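Local coordinates for protein orotidine 5'-phosphate decarboxylase (Sulfolobus solfataricus, PDB 4DBD) that probably decarboxylates orotidine 5'-monophosphate to uridine 5'-monophosphate, the last step of de novo UMP synthesis, working as a homodimeric TIM barrel, at residues E25-K30 with A181-I186. Residues are numbered along the deposited sequence; the frame is centred on the assembly and turned at random.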
ATOM      1  N   GLU A  25       2.665 -22.067 -18.411  1.00 42.38           N
ATOM      2  CA  GLU A  25       1.967 -21.201 -19.355  1.00 39.83           C
ATOM      3  C   GLU A  25       1.709 -19.825 -18.756  1.00 35.61           C
ATOM      4  O   GLU A  25       0.790 -19.110 -19.172  1.00 29.41           O
ATOM      5  CB  GLU A  25       0.677 -21.855 -19.815  1.00 32.73           C
ATOM      6  CG  GLU A  25       0.947 -23.030 -20.716  1.00 39.01           C
ATOM      7  CD  GLU A  25      -0.211 -23.986 -20.776  1.00 44.56           C
ATOM      8  OE1 GLU A  25      -1.121 -23.750 -21.599  1.00 42.50           O
ATOM      9  OE2 GLU A  25      -0.208 -24.968 -20.001  1.00 46.88           O
ATOM     10  N   LEU A  26       2.536 -19.478 -17.775  1.00 28.24           N
ATOM     11  CA  LEU A  26       2.587 -18.141 -17.206  1.00 27.93           C
ATOM     12  C   LEU A  26       4.040 -17.749 -17.151  1.00 35.67           C
ATOM     13  O   LEU A  26       4.909 -18.617 -17.022  1.00 34.59           O
ATOM     14  CB  LEU A  26       2.045 -18.131 -15.777  1.00 23.40           C
ATOM     15  CG  LEU A  26       0.542 -18.272 -15.562  1.00 25.15           C
ATOM     16  CD1 LEU A  26       0.223 -18.380 -14.083  1.00 25.32           C
ATOM     17  CD2 LEU A  26      -0.175 -17.085 -16.176  1.00 19.82           C
ATOM     18  N   TYR A  27       4.323 -16.456 -17.246  1.00 30.51           N
ATOM     19  CA  TYR A  27       5.653 -15.986 -16.894  1.00 29.16           C
ATOM     20  C   TYR A  27       5.782 -15.881 -15.379  1.00 33.70           C
ATOM     21  O   TYR A  27       6.822 -16.216 -14.801  1.00 31.79           O
ATOM     22  CB  TYR A  27       5.951 -14.635 -17.520  1.00 28.64           C
ATOM     23  CG  TYR A  27       7.196 -14.018 -16.946  1.00 29.33           C
ATOM     24  CD1 TYR A  27       8.454 -14.411 -17.385  1.00 34.73           C
ATOM     25  CD2 TYR A  27       7.121 -13.056 -15.951  1.00 26.98           C
ATOM     26  CE1 TYR A  27       9.599 -13.853 -16.860  1.00 33.61           C
ATOM     27  CE2 TYR A  27       8.267 -12.490 -15.417  1.00 31.25           C
ATOM     28  CZ  TYR A  27       9.500 -12.895 -15.876  1.00 30.91           C
ATOM     29  OH  TYR A  27      10.643 -12.341 -15.358  1.00 35.52           O
ATOM     30  N   GLY A  28       4.718 -15.405 -14.740  1.00 23.93           N
ATOM     31  CA  GLY A  28       4.741 -15.173 -13.312  1.00 21.81           C
ATOM     32  C   GLY A  28       3.354 -15.140 -12.709  1.00 19.22           C
ATOM     33  O   GLY A  28       2.330 -15.218 -13.409  1.00 23.50           O
ATOM     34  N   ILE A  29       3.325 -15.013 -11.391  1.00 18.02           N
ATOM     35  CA  ILE A  29       2.096 -14.900 -10.637  1.00 16.25           C
ATOM     36  C   ILE A  29       2.283 -13.722  -9.696  1.00 18.56           C
ATOM     37  O   ILE A  29       3.315 -13.619  -9.020  1.00 19.04           O
ATOM     38  CB  ILE A  29       1.850 -16.157  -9.802  1.00 20.60           C
ATOM     39  CG1 ILE A  29       1.568 -17.343 -10.722  1.00 26.27           C
ATOM     40  CG2 ILE A  29       0.717 -15.924  -8.818  1.00 16.55           C
ATOM     41  CD1 ILE A  29       1.628 -18.685 -10.027  1.00 29.10           C
ATOM     42  N   LYS A  30       1.304 -12.827  -9.671  1.00 17.67           N
ATOM     43  CA  LYS A  30       1.367 -11.632  -8.836  1.00 16.34           C
ATOM     44  C   LYS A  30       0.375 -11.784  -7.682  1.00 17.25           C
ATOM     45  O   LYS A  30      -0.839 -11.850  -7.885  1.00 21.03           O
ATOM     46  CB  LYS A  30       1.068 -10.365  -9.652  1.00 15.83           C
ATOM     47  CG  LYS A  30       1.248  -9.058  -8.869  1.00 17.04           C
ATOM     48  CD  LYS A  30       0.969  -7.826  -9.731  1.00 15.97           C
ATOM     49  CE  LYS A  30      -0.519  -7.584  -9.943  1.00 19.44           C
ATOM     50  NZ  LYS A  30      -1.209  -7.099  -8.722  1.00 19.87           N
ATOM     51  N   ALA A 181       5.358  -3.348 -23.796  1.00 22.73           N
ATOM     52  CA  ALA A 181       5.451  -4.041 -22.510  1.00 20.59           C
ATOM     53  C   ALA A 181       6.062  -5.432 -22.685  1.00 19.65           C
ATOM     54  O   ALA A 181       5.953  -6.046 -23.742  1.00 22.91           O
ATOM     55  CB  ALA A 181       4.080  -4.130 -21.852  1.00 20.27           C
ATOM     56  N   ASP A 182       6.699  -5.938 -21.635  1.00 22.02           N
ATOM     57  CA  ASP A 182       7.220  -7.295 -21.666  1.00 19.47           C
ATOM     58  C   ASP A 182       6.152  -8.333 -21.318  1.00 20.52           C
ATOM     59  O   ASP A 182       6.028  -9.354 -21.985  1.00 22.26           O
ATOM     60  CB  ASP A 182       8.412  -7.423 -20.718  1.00 22.74           C
ATOM     61  CG  ASP A 182       9.590  -6.611 -21.182  1.00 24.79           C
ATOM     62  OD1 ASP A 182      10.209  -7.012 -22.190  1.00 31.95           O
ATOM     63  OD2 ASP A 182       9.884  -5.564 -20.568  1.00 24.57           O
ATOM     64  N   TYR A 183       5.379  -8.042 -20.279  1.00 18.67           N
ATOM     65  CA  TYR A 183       4.376  -8.956 -19.773  1.00 21.04           C
ATOM     66  C   TYR A 183       3.081  -8.221 -19.485  1.00 18.51           C
ATOM     67  O   TYR A 183       3.091  -7.030 -19.149  1.00 17.84           O
ATOM     68  CB  TYR A 183       4.896  -9.633 -18.498  1.00 18.00           C
ATOM     69  CG  TYR A 183       6.205 -10.320 -18.741  1.00 19.46           C
ATOM     70  CD1 TYR A 183       6.262 -11.538 -19.410  1.00 19.81           C
ATOM     71  CD2 TYR A 183       7.394  -9.748 -18.308  1.00 24.49           C
ATOM     72  CE1 TYR A 183       7.479 -12.166 -19.640  1.00 27.74           C
ATOM     73  CE2 TYR A 183       8.607 -10.356 -18.534  1.00 25.26           C
ATOM     74  CZ  TYR A 183       8.647 -11.564 -19.201  1.00 25.65           C
ATOM     75  OH  TYR A 183       9.869 -12.161 -19.421  1.00 33.27           O
ATOM     76  N   GLU A 184       1.971  -8.933 -19.639  1.00 20.46           N
ATOM     77  CA  GLU A 184       0.663  -8.413 -19.265  1.00 17.61           C
ATOM     78  C   GLU A 184       0.134  -9.064 -18.001  1.00 20.61           C
ATOM     79  O   GLU A 184       0.137 -10.294 -17.857  1.00 20.30           O
ATOM     80  CB  GLU A 184      -0.342  -8.557 -20.424  1.00 24.27           C
ATOM     81  CG  GLU A 184      -0.216  -7.423 -21.422  1.00 22.29           C
ATOM     82  CD  GLU A 184      -1.093  -7.593 -22.662  1.00 24.14           C
ATOM     83  OE1 GLU A 184      -2.186  -8.206 -22.593  1.00 21.84           O
ATOM     84  OE2 GLU A 184      -0.667  -7.101 -23.717  1.00 18.71           O
ATOM     85  N   ILE A 185      -0.303  -8.220 -17.072  1.00 18.58           N
ATOM     86  CA  ILE A 185      -0.877  -8.683 -15.820  1.00 18.81           C
ATOM     87  C   ILE A 185      -2.377  -8.796 -15.974  1.00 21.87           C
ATOM     88  O   ILE A 185      -3.055  -7.820 -16.295  1.00 19.50           O
ATOM     89  CB  ILE A 185      -0.566  -7.709 -14.697  1.00 14.79           C
ATOM     90  CG1 ILE A 185       0.943  -7.696 -14.449  1.00 17.70           C
ATOM     91  CG2 ILE A 185      -1.336  -8.095 -13.430  1.00 21.29           C
ATOM     92  CD1 ILE A 185       1.447  -6.488 -13.711  1.00 20.11           C
ATOM     93  N   ILE A 186      -2.885  -9.995 -15.735  1.00 16.46           N
ATOM     94  CA  ILE A 186      -4.281 -10.314 -15.972  1.00 17.39           C
ATOM     95  C   ILE A 186      -4.858 -11.025 -14.758  1.00 20.99           C
ATOM     96  O   ILE A 186      -4.296 -12.015 -14.271  1.00 17.05           O
ATOM     97  CB  ILE A 186      -4.424 -11.180 -17.240  1.00 19.20           C
ATOM     98  CG1 ILE A 186      -3.702 -10.495 -18.404  1.00 21.07           C
ATOM     99  CG2 ILE A 186      -5.896 -11.418 -17.570  1.00 23.48           C
ATOM    100  CD1 ILE A 186      -3.643 -11.306 -19.676  1.00 24.33           C
TER
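Tyr27, just ahead of strand 28-32, and Tyr183, at the start of strand 183-186, stack face to face inside the N-terminal mouth of a TIM barrel, where these strands are the second and the eighth of the closed parallel sheet. Strand 6-10 runs between these two, so no backbone hydrogen bond passes directly from one segment to the other, and side chains reaching into the barrel make the whole contact.

The aromatic pair carries most of it. The ring centroids lie 3.7 Å apart with the planes inclined at 18°. Tyr183 sets its CZ over the middle of the Tyr27 ring, whereas CG of Tyr27 lies over the rim of the Tyr183 ring, 3.3 Å from CE1 of Tyr183. Tyrosine suits this place because its flat ring offers a broad face for stacking while its hydroxyl can serve a polar partner: Tyr27 OH hydrogen-bonds Glu55 OE1, which probably helps to hold the ring in place. With a chi1 of 169°, Tyr27 turns its CG away from the backbone N and lays its ring against Tyr183. Replacing this tyrosine by an alanine removes the ring and hydroxyl, and would probably leave one face of Tyr183 without its stacking partner and Glu55 without this hydrogen bond.

Deeper along the barrel the contact is aliphatic. Lys30, a predicted substrate-binding residue, bends at chi3 and chi4, and its NZ forms a salt bridge with Asp59, a predicted active-site residue. Its long chain suits both tasks, its last methylene meeting a branched, apolar isoleucine side chain while NZ stays with Asp59: CE of Lys30 rests 3.6 Å from CG2 of Ile185.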